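Local coordinates for Lmo1340 protein (Listeria monocytogenes, PDB 4NLM) that is of unknown function but folds as a YqgU-like six-bladed beta-propeller and is probably a lipoprotein of the cell surface, at residues 49-54 and 92-97; 53-58 and 71-76; 82-87 and 119-124. One frame throughout, in Å; residues are numbered along the deposited sequence.

All three contacts lie in two successive four-stranded antiparallel sheets, 47-55 to 81-87 and 90-96 to 126-132. Contact 2 lies within the first sheet. Contacts 1 and 3 join the first sheet to the second. Contact 1 lies about 9 Å from the centre of the chain, contact 2 about 17 Å and contact 3 about 21 Å, each measured from the contact centre. The contact centres are 11 to 12 Å from one another. Contacts 1 and 2 share Trp-53 and Leu-54. Leu-54 CD2 also meets Leu-121 CD1 of contact 3 at 3.7 Å. A salt bridge links contacts 2 and 3, with Glu-73 OE1 2.8 Å from Arg-82 NH2.

Contact 1 (49-54 and 92-97); sequences RVVGWL and SEVQIS
Ile-96 drives its CD1 methyl against the backbone of Gly-52 and Trp-53. This is the tight end of the contact. CD1 lies 3.5 Å from Trp-53 O and 3.7 Å from Gly-52 CA. Gly-52 has no side chain, which leaves room for the methyl to come this close. CG1 of Ile-96 is anti to the carbonyl carbon (chi1 -61°), and the chain continues nearly extended to CD1, which carries the methyl to Gly-52 and Trp-53. Leu-54 closes this end. Its CD2 meets Ile-96 CD1 at 4.1 Å, the two side chains crossing at about a right angle. Leu-54 is buried and also packs on Leu-121.

The two strands are the first of successive antiparallel sheets, close to the centre of the chain. This is consistent with the inner strands of adjacent propeller blades. Their short segments run 30° from parallel, with axes 7.1 Å apart. No hydrogen bond passes between them. The gap is filled by apolar side chains set against each other and against backbone atoms.

Toward Val-94 the packing is looser. Val-51 CG1 serves both ends. It lies 4.0 Å from Ile-96 CD1 but 4.2 Å from Val-94 CG1. It also lies 3.8 Å from Val-94 O. Val-51 and Val-94 are both partly exposed.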
loop_
_atom_site.group_PDB
_atom_site.type_symbol
_atom_site.label_atom_id
_atom_site.label_comp_id
_atom_site.label_asym_id
_atom_site.label_seq_id
_atom_site.Cartn_x
_atom_site.Cartn_y
_atom_site.Cartn_z
ATOM N N ARG A 49 8.438 -3.448 -12.315
ATOM C CA ARG A 49 8.579 -3.365 -10.878
ATOM C C ARG A 49 8.371 -4.720 -10.234
ATOM O O ARG A 49 7.876 -5.653 -10.860
ATOM C CB ARG A 49 7.549 -2.410 -10.274
ATOM C CG ARG A 49 6.105 -2.900 -10.434
ATOM C CD ARG A 49 5.082 -2.021 -9.736
ATOM N NE ARG A 49 5.025 -0.698 -10.330
ATOM C CZ ARG A 49 5.601 0.401 -9.841
ATOM N NH1 ARG A 49 5.463 1.534 -10.497
ATOM N NH2 ARG A 49 6.280 0.395 -8.693
ATOM N N VAL A 50 8.795 -4.828 -8.966
ATOM C CA VAL A 50 8.295 -5.866 -8.067
ATOM C C VAL A 50 7.054 -5.267 -7.410
ATOM O O VAL A 50 7.094 -4.204 -6.824
ATOM C CB VAL A 50 9.341 -6.265 -7.032
ATOM C CG1 VAL A 50 8.741 -7.101 -5.917
ATOM C CG2 VAL A 50 10.459 -7.029 -7.733
ATOM N N VAL A 51 5.920 -5.983 -7.518
ATOM C CA VAL A 51 4.670 -5.436 -7.012
ATOM C C VAL A 51 4.571 -5.612 -5.480
ATOM O O VAL A 51 4.069 -4.753 -4.778
ATOM C CB VAL A 51 3.492 -6.143 -7.696
ATOM C CG1 VAL A 51 2.144 -5.719 -7.090
ATOM C CG2 VAL A 51 3.524 -5.875 -9.188
ATOM N N GLY A 52 5.065 -6.734 -4.988
ATOM C CA GLY A 52 4.990 -7.067 -3.563
ATOM C C GLY A 52 5.339 -8.503 -3.311
ATOM O O GLY A 52 5.777 -9.206 -4.189
ATOM N N TRP A 53 5.117 -8.941 -2.062
ATOM C CA TRP A 53 5.383 -10.299 -1.661
ATOM C C TRP A 53 4.245 -11.234 -2.070
ATOM O O TRP A 53 3.072 -10.878 -1.999
ATOM C CB TRP A 53 5.487 -10.400 -0.135
ATOM C CG TRP A 53 6.660 -9.641 0.422
ATOM C CD1 TRP A 53 6.617 -8.450 1.067
ATOM C CD2 TRP A 53 7.999 -10.073 0.451
ATOM N NE1 TRP A 53 7.867 -8.090 1.488
ATOM C CE2 TRP A 53 8.747 -9.055 1.083
ATOM C CE3 TRP A 53 8.663 -11.199 -0.017
ATOM C CZ2 TRP A 53 10.119 -9.157 1.285
ATOM C CZ3 TRP A 53 10.011 -11.277 0.137
ATOM C CH2 TRP A 53 10.732 -10.263 0.796
ATOM N N LEU A 54 4.627 -12.443 -2.458
ATOM C CA LEU A 54 3.662 -13.545 -2.634
ATOM C C LEU A 54 3.759 -14.607 -1.557
ATOM O O LEU A 54 2.786 -15.338 -1.328
ATOM C CB LEU A 54 3.824 -14.189 -4.007
ATOM C CG LEU A 54 3.501 -13.291 -5.198
ATOM C CD1 LEU A 54 3.771 -14.031 -6.484
ATOM C CD2 LEU A 54 2.082 -12.793 -5.140
ATOM N N SER A 92 -2.923 -0.326 -15.419
ATOM C CA SER A 92 -3.250 0.817 -14.599
ATOM C C SER A 92 -2.956 0.547 -13.120
ATOM O O SER A 92 -2.403 1.405 -12.442
ATOM C CB SER A 92 -4.722 1.142 -14.778
ATOM O OG SER A 92 -5.023 1.279 -16.163
ATOM N N GLU A 93 -3.373 -0.618 -12.614
ATOM C CA GLU A 93 -3.098 -0.988 -11.226
ATOM C C GLU A 93 -2.977 -2.499 -11.096
ATOM O O GLU A 93 -3.695 -3.233 -11.773
ATOM C CB GLU A 93 -4.231 -0.513 -10.292
ATOM C CG GLU A 93 -4.162 -0.970 -8.819
ATOM C CD GLU A 93 -3.093 -0.248 -8.000
ATOM O OE1 GLU A 93 -2.280 0.509 -8.577
ATOM O OE2 GLU A 93 -3.052 -0.450 -6.761
ATOM N N VAL A 94 -2.080 -2.933 -10.211
ATOM C CA VAL A 94 -1.934 -4.347 -9.846
ATOM C C VAL A 94 -1.841 -4.411 -8.350
ATOM O O VAL A 94 -1.016 -3.714 -7.770
ATOM C CB VAL A 94 -0.672 -4.991 -10.435
ATOM C CG1 VAL A 94 -0.639 -6.472 -10.156
ATOM C CG2 VAL A 94 -0.526 -4.710 -11.930
ATOM N N GLN A 95 -2.654 -5.236 -7.735
ATOM C CA GLN A 95 -2.571 -5.454 -6.287
ATOM C C GLN A 95 -2.633 -6.930 -5.987
ATOM O O GLN A 95 -3.255 -7.714 -6.713
ATOM C CB GLN A 95 -3.718 -4.789 -5.554
ATOM C CG GLN A 95 -3.640 -3.291 -5.477
ATOM C CD GLN A 95 -4.628 -2.727 -4.464
ATOM O OE1 GLN A 95 -5.138 -3.448 -3.577
ATOM N NE2 GLN A 95 -4.879 -1.458 -4.566
ATOM N N ILE A 96 -1.946 -7.294 -4.919
ATOM C CA ILE A 96 -1.960 -8.661 -4.372
ATOM C C ILE A 96 -3.009 -8.723 -3.267
ATOM O O ILE A 96 -3.113 -7.812 -2.459
ATOM C CB ILE A 96 -0.570 -9.018 -3.825
ATOM C CG1 ILE A 96 0.456 -8.954 -4.954
ATOM C CG2 ILE A 96 -0.554 -10.362 -3.135
ATOM C CD1 ILE A 96 1.883 -8.763 -4.472
ATOM N N SER A 97 -3.830 -9.777 -3.274
ATOM C CA SER A 97 -4.895 -9.898 -2.287
ATOM C C SER A 97 -4.341 -10.036 -0.868
ATOM O O SER A 97 -3.210 -10.500 -0.677
ATOM C CB SER A 97 -5.776 -11.098 -2.611
ATOM O OG SER A 97 -5.100 -12.314 -2.390
#

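Contact 2 (53-58 and 71-76); sequences WLSKDS and FEELNI
A tight turn and the open end of a beta-hairpin meet here, within a four-stranded antiparallel sheet consistent with one blade of the propeller. Ser-58 and Asn-75 form a non-hydrogen-bonded antiparallel pair, with CA atoms 4.3 Å apart. Residues 55 to 58 make a type I turn into strand 58-65. Leu-54 and Ser-55 both face Ser-58 in a classic beta bulge, and their N atoms reach Ser-58 O from the same face of its plane.

The backbones are joined by Ile-76 N, which donates to Asp-57 O at 2.9 Å. The bond is nearly straight at 170°, although the donor is tilted from the carbonyl plane. Ile-76 also sends CD1 to the edge of the Trp-53 ring, 4.0 Å from CZ3. The indole NE1 is held by Leu-327 O.

On the face carrying Ser-58 and Asn-75, the hydroxyl OG of Ser-58 donates to Glu-73 OE2 at 2.6 Å, using the anti lone pair of the carboxylate. Glu-73 CG is anti to the backbone N (chi1 179°) and the chain beyond is extended, which carries the carboxylate across to the serine. Its other oxygen, OE1, makes a salt bridge with Arg-82. Leu-54 CD1 packs on the aliphatic part of the same chain, 3.7 Å from Glu-73 CG.

Ser-55 OG donates to Asp-57 OD1, which it meets nearly along the C-O axis. Asn-75 OD1 accepts from the backbone N of Tyr-77. The other oxygen of Asp-57, OD2, accepts from a water that in turn accepts from Asn-75 ND2 at 3.1 Å.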
loop_
_atom_site.group_PDB
_atom_site.type_symbol
_atom_site.label_atom_id
_atom_site.label_comp_id
_atom_site.label_asym_id
_atom_site.label_seq_id
_atom_site.Cartn_x
_atom_site.Cartn_y
_atom_site.Cartn_z
ATOM N N TRP A 53 5.117 -8.941 -2.062
ATOM C CA TRP A 53 5.383 -10.299 -1.661
ATOM C C TRP A 53 4.245 -11.234 -2.070
ATOM O O TRP A 53 3.072 -10.878 -1.999
ATOM C CB TRP A 53 5.487 -10.400 -0.135
ATOM C CG TRP A 53 6.660 -9.641 0.422
ATOM C CD1 TRP A 53 6.617 -8.450 1.067
ATOM C CD2 TRP A 53 7.999 -10.073 0.451
ATOM N NE1 TRP A 53 7.867 -8.090 1.488
ATOM C CE2 TRP A 53 8.747 -9.055 1.083
ATOM C CE3 TRP A 53 8.663 -11.199 -0.017
ATOM C CZ2 TRP A 53 10.119 -9.157 1.285
ATOM C CZ3 TRP A 53 10.011 -11.277 0.137
ATOM C CH2 TRP A 53 10.732 -10.263 0.796
ATOM N N LEU A 54 4.627 -12.443 -2.458
ATOM C CA LEU A 54 3.662 -13.545 -2.634
ATOM C C LEU A 54 3.759 -14.607 -1.557
ATOM O O LEU A 54 2.786 -15.338 -1.328
ATOM C CB LEU A 54 3.824 -14.189 -4.007
ATOM C CG LEU A 54 3.501 -13.291 -5.198
ATOM C CD1 LEU A 54 3.771 -14.031 -6.484
ATOM C CD2 LEU A 54 2.082 -12.793 -5.140
ATOM N N SER A 55 4.918 -14.690 -0.899
ATOM C CA SER A 55 5.163 -15.657 0.169
ATOM C C SER A 55 6.400 -15.173 0.897
ATOM O O SER A 55 7.003 -14.197 0.496
ATOM C CB SER A 55 5.424 -17.040 -0.408
ATOM O OG SER A 55 6.707 -17.186 -0.978
ATOM N N LYS A 56 6.838 -15.905 1.918
ATOM C CA LYS A 56 8.018 -15.475 2.657
ATOM C C LYS A 56 9.270 -15.473 1.786
ATOM O O LYS A 56 10.245 -14.806 2.118
ATOM C CB LYS A 56 8.266 -16.296 3.918
ATOM C CG LYS A 56 8.584 -17.728 3.662
ATOM C CD LYS A 56 8.816 -18.466 4.967
ATOM C CE LYS A 56 9.056 -19.932 4.718
ATOM N NZ LYS A 56 9.367 -20.653 5.985
ATOM N N ASP A 57 9.265 -16.265 0.720
ATOM C CA ASP A 57 10.453 -16.323 -0.129
ATOM C C ASP A 57 10.212 -15.991 -1.573
ATOM O O ASP A 57 11.044 -16.334 -2.423
ATOM C CB ASP A 57 11.200 -17.640 -0.016
ATOM C CG ASP A 57 10.387 -18.812 -0.410
ATOM O OD1 ASP A 57 9.234 -18.636 -0.762
ATOM O OD2 ASP A 57 10.907 -19.955 -0.319
ATOM N N SER A 58 9.134 -15.273 -1.894
ATOM C CA SER A 58 8.888 -14.955 -3.298
ATOM C C SER A 58 8.103 -13.685 -3.460
ATOM O O SER A 58 7.378 -13.275 -2.546
ATOM C CB SER A 58 8.207 -16.104 -4.009
ATOM O OG SER A 58 6.889 -16.257 -3.513
ATOM N N PHE A 71 3.622 -11.245 -15.716
ATOM C CA PHE A 71 3.605 -11.369 -14.258
ATOM C C PHE A 71 4.136 -12.743 -13.906
ATOM O O PHE A 71 3.663 -13.750 -14.420
ATOM C CB PHE A 71 2.194 -11.147 -13.696
ATOM C CG PHE A 71 1.722 -9.751 -13.893
ATOM C CD1 PHE A 71 2.108 -8.767 -13.024
ATOM C CD2 PHE A 71 0.912 -9.415 -14.955
ATOM C CE1 PHE A 71 1.709 -7.477 -13.188
ATOM C CE2 PHE A 71 0.510 -8.105 -15.140
ATOM C CZ PHE A 71 0.911 -7.134 -14.262
ATOM N N GLU A 72 5.142 -12.753 -13.037
ATOM C CA GLU A 72 5.789 -13.976 -12.601
ATOM C C GLU A 72 5.970 -14.000 -11.087
ATOM O O GLU A 72 6.107 -12.948 -10.454
ATOM C CB GLU A 72 7.196 -14.082 -13.238
ATOM C CG GLU A 72 7.220 -14.230 -14.752
ATOM C CD GLU A 72 8.608 -14.074 -15.334
ATOM O OE1 GLU A 72 9.207 -13.026 -15.087
ATOM O OE2 GLU A 72 9.066 -14.988 -16.043
ATOM N N GLU A 73 6.009 -15.220 -10.539
ATOM C CA GLU A 73 6.472 -15.392 -9.164
ATOM C C GLU A 73 7.978 -15.603 -9.243
ATOM O O GLU A 73 8.422 -16.458 -9.974
ATOM C CB GLU A 73 5.779 -16.561 -8.499
ATOM C CG GLU A 73 6.238 -16.794 -7.056
ATOM C CD GLU A 73 5.383 -17.773 -6.330
ATOM O OE1 GLU A 73 4.725 -18.555 -7.026
ATOM O OE2 GLU A 73 5.402 -17.778 -5.075
ATOM N N LEU A 74 8.733 -14.828 -8.474
ATOM C CA LEU A 74 10.192 -14.890 -8.440
ATOM C C LEU A 74 10.642 -15.289 -7.047
ATOM O O LEU A 74 10.307 -14.620 -6.092
ATOM C CB LEU A 74 10.778 -13.532 -8.784
ATOM C CG LEU A 74 12.296 -13.410 -8.551
ATOM C CD1 LEU A 74 13.091 -14.300 -9.488
ATOM C CD2 LEU A 74 12.724 -11.969 -8.687
ATOM N N ASN A 75 11.382 -16.389 -6.956
ATOM C CA ASN A 75 11.916 -16.824 -5.664
ATOM C C ASN A 75 13.131 -15.954 -5.330
ATOM O O ASN A 75 13.992 -15.774 -6.180
ATOM C CB ASN A 75 12.311 -18.304 -5.745
ATOM C CG ASN A 75 12.770 -18.863 -4.422
ATOM O OD1 ASN A 75 13.851 -18.542 -3.923
ATOM N ND2 ASN A 75 11.943 -19.693 -3.830
ATOM N N ILE A 76 13.180 -15.420 -4.114
ATOM C CA ILE A 76 14.230 -14.474 -3.728
ATOM C C ILE A 76 15.571 -15.101 -3.398
ATOM O O ILE A 76 16.561 -14.376 -3.276
ATOM C CB ILE A 76 13.791 -13.592 -2.549
ATOM C CG1 ILE A 76 13.760 -14.394 -1.237
ATOM C CG2 ILE A 76 12.445 -12.923 -2.810
ATOM C CD1 ILE A 76 13.311 -13.592 -0.029
HETATM O O HOH W 1 12.847 -21.131 -1.254
#

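Contact 3 (82-87 and 119-124); sequences RPIFNT and IALNDG
Leu-121 O is gripped by two nitrogens of Arg-82, NH1 at 2.9 Å and NH2 at 3.0 Å. The oxygen lies at the edge of the guanidinium, close to its plane. NH1 approaches in the carbonyl plane, while NH2 stands above it, 46° out. The Arg-82 chain is extended as far as CD and bends at chi3 (66°), which turns the group onto the carbonyl. NH2 also makes a salt bridge with Glu-73 OE1.

Ile-84 CD1 packs on Leu-121 CD2 at 3.9 Å. The backbones come close at Gly-124, where CA makes a CA-H...O contact of 3.2 Å with Ile-84 O. Gly-124 has positive phi and no side chain to block this approach. A water donates to both Ile-84 O and Gly-124 O.

Ile-119 sets its CD1 methyl over the centre of the Phe-85 ring in a CH-pi contact, 3.5 Å from the centroid. Gly-124 O sits at the edge of the same ring.

The contact joins two successive sheets, consistent with adjacent propeller blades. With no backbone-to-backbone hydrogen bond, the sheets are not continuous here. The direct polar link is the two-nitrogen grip on one carbonyl oxygen, and Glu-73 probably holds the guanidinium in place.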
loop_
_atom_site.group_PDB
_atom_site.type_symbol
_atom_site.label_atom_id
_atom_site.label_comp_id
_atom_site.label_asym_id
_atom_site.label_seq_id
_atom_site.Cartn_x
_atom_site.Cartn_y
_atom_site.Cartn_z
ATOM N N ARG A 82 8.194 -18.371 -12.114
ATOM C CA ARG A 82 7.004 -19.104 -12.502
ATOM C C ARG A 82 6.050 -18.132 -13.179
ATOM O O ARG A 82 5.676 -17.132 -12.595
ATOM C CB ARG A 82 6.349 -19.703 -11.264
ATOM C CG ARG A 82 5.086 -20.462 -11.591
ATOM C CD ARG A 82 4.412 -21.065 -10.369
ATOM N NE ARG A 82 3.899 -20.066 -9.427
ATOM C CZ ARG A 82 2.664 -19.586 -9.408
ATOM N NH1 ARG A 82 1.773 -19.912 -10.338
ATOM N NH2 ARG A 82 2.337 -18.693 -8.503
ATOM N N PRO A 83 5.601 -18.457 -14.394
ATOM C CA PRO A 83 4.668 -17.567 -15.074
ATOM C C PRO A 83 3.293 -17.612 -14.451
ATOM O O PRO A 83 2.817 -18.690 -14.161
ATOM C CB PRO A 83 4.615 -18.122 -16.495
ATOM C CG PRO A 83 4.923 -19.565 -16.342
ATOM C CD PRO A 83 5.846 -19.690 -15.159
ATOM N N ILE A 84 2.674 -16.458 -14.250
ATOM C CA ILE A 84 1.331 -16.370 -13.744
ATOM C C ILE A 84 0.333 -15.934 -14.815
ATOM O O ILE A 84 -0.622 -16.622 -15.105
ATOM C CB ILE A 84 1.250 -15.397 -12.547
ATOM C CG1 ILE A 84 2.209 -15.851 -11.430
ATOM C CG2 ILE A 84 -0.179 -15.343 -12.008
ATOM C CD1 ILE A 84 2.507 -14.774 -10.416
ATOM N N PHE A 85 0.579 -14.791 -15.447
ATOM C CA PHE A 85 -0.366 -14.165 -16.386
ATOM C C PHE A 85 0.371 -13.197 -17.267
ATOM O O PHE A 85 1.384 -12.627 -16.859
ATOM C CB PHE A 85 -1.466 -13.392 -15.554
ATOM C CG PHE A 85 -2.556 -12.750 -16.338
ATOM C CD1 PHE A 85 -3.717 -13.446 -16.590
ATOM C CD2 PHE A 85 -2.479 -11.426 -16.735
ATOM C CE1 PHE A 85 -4.770 -12.854 -17.288
ATOM C CE2 PHE A 85 -3.518 -10.824 -17.430
ATOM C CZ PHE A 85 -4.663 -11.547 -17.711
ATOM N N ASN A 86 -0.141 -12.992 -18.463
ATOM C CA ASN A 86 0.416 -11.969 -19.327
ATOM C C ASN A 86 -0.715 -11.260 -20.082
ATOM O O ASN A 86 -1.803 -11.819 -20.257
ATOM C CB ASN A 86 1.487 -12.540 -20.263
ATOM C CG ASN A 86 0.930 -13.495 -21.293
ATOM O OD1 ASN A 86 0.309 -13.084 -22.290
ATOM N ND2 ASN A 86 1.218 -14.756 -21.114
ATOM N N THR A 87 -0.440 -10.037 -20.555
ATOM C CA THR A 87 -1.446 -9.257 -21.250
ATOM C C THR A 87 -0.822 -8.185 -22.102
ATOM O O THR A 87 0.264 -7.683 -21.802
ATOM C CB THR A 87 -2.428 -8.581 -20.263
ATOM O OG1 THR A 87 -3.448 -7.886 -20.979
ATOM C CG2 THR A 87 -1.742 -7.630 -19.319
ATOM N N ILE A 119 -7.334 -12.525 -10.703
ATOM C CA ILE A 119 -6.588 -13.627 -11.260
ATOM C C ILE A 119 -6.018 -14.482 -10.159
ATOM O O ILE A 119 -5.398 -13.961 -9.228
ATOM C CB ILE A 119 -5.438 -13.082 -12.101
ATOM C CG1 ILE A 119 -6.012 -12.269 -13.279
ATOM C CG2 ILE A 119 -4.525 -14.186 -12.620
ATOM C CD1 ILE A 119 -5.066 -11.311 -13.939
ATOM N N ALA A 120 -6.213 -15.797 -10.258
ATOM C CA ALA A 120 -5.669 -16.704 -9.246
ATOM C C ALA A 120 -4.175 -16.868 -9.403
ATOM O O ALA A 120 -3.686 -17.143 -10.488
ATOM C CB ALA A 120 -6.357 -18.067 -9.299
ATOM N N LEU A 121 -3.455 -16.725 -8.299
ATOM C CA LEU A 121 -2.012 -16.874 -8.349
ATOM C C LEU A 121 -1.546 -18.283 -8.660
ATOM O O LEU A 121 -0.498 -18.459 -9.290
ATOM C CB LEU A 121 -1.402 -16.417 -7.028
ATOM C CG LEU A 121 -1.376 -14.890 -6.869
ATOM C CD1 LEU A 121 -1.216 -14.502 -5.414
ATOM C CD2 LEU A 121 -0.261 -14.328 -7.737
ATOM N N ASN A 122 -2.306 -19.297 -8.248
ATOM C CA ASN A 122 -1.794 -20.652 -8.434
ATOM C C ASN A 122 -1.767 -21.132 -9.881
ATOM O O ASN A 122 -0.874 -21.892 -10.255
ATOM C CB ASN A 122 -2.469 -21.657 -7.506
ATOM C CG ASN A 122 -3.973 -21.749 -7.686
ATOM O OD1 ASN A 122 -4.573 -21.115 -8.548
ATOM N ND2 ASN A 122 -4.598 -22.541 -6.831
ATOM N N ASP A 123 -2.718 -20.681 -10.697
ATOM C CA ASP A 123 -2.734 -21.112 -12.086
ATOM C C ASP A 123 -2.968 -20.012 -13.123
ATOM O O ASP A 123 -3.060 -20.321 -14.309
ATOM C CB ASP A 123 -3.747 -22.257 -12.275
ATOM C CG ASP A 123 -5.182 -21.837 -12.008
ATOM O OD1 ASP A 123 -5.458 -20.642 -11.816
ATOM O OD2 ASP A 123 -6.068 -22.726 -12.031
ATOM N N GLY A 124 -3.078 -18.750 -12.692
ATOM C CA GLY A 124 -3.277 -17.639 -13.622
ATOM C C GLY A 124 -4.660 -17.559 -14.249
ATOM O O GLY A 124 -4.874 -16.825 -15.218
HETATM O O HOH W 2 -2.676 -17.077 -17.169
#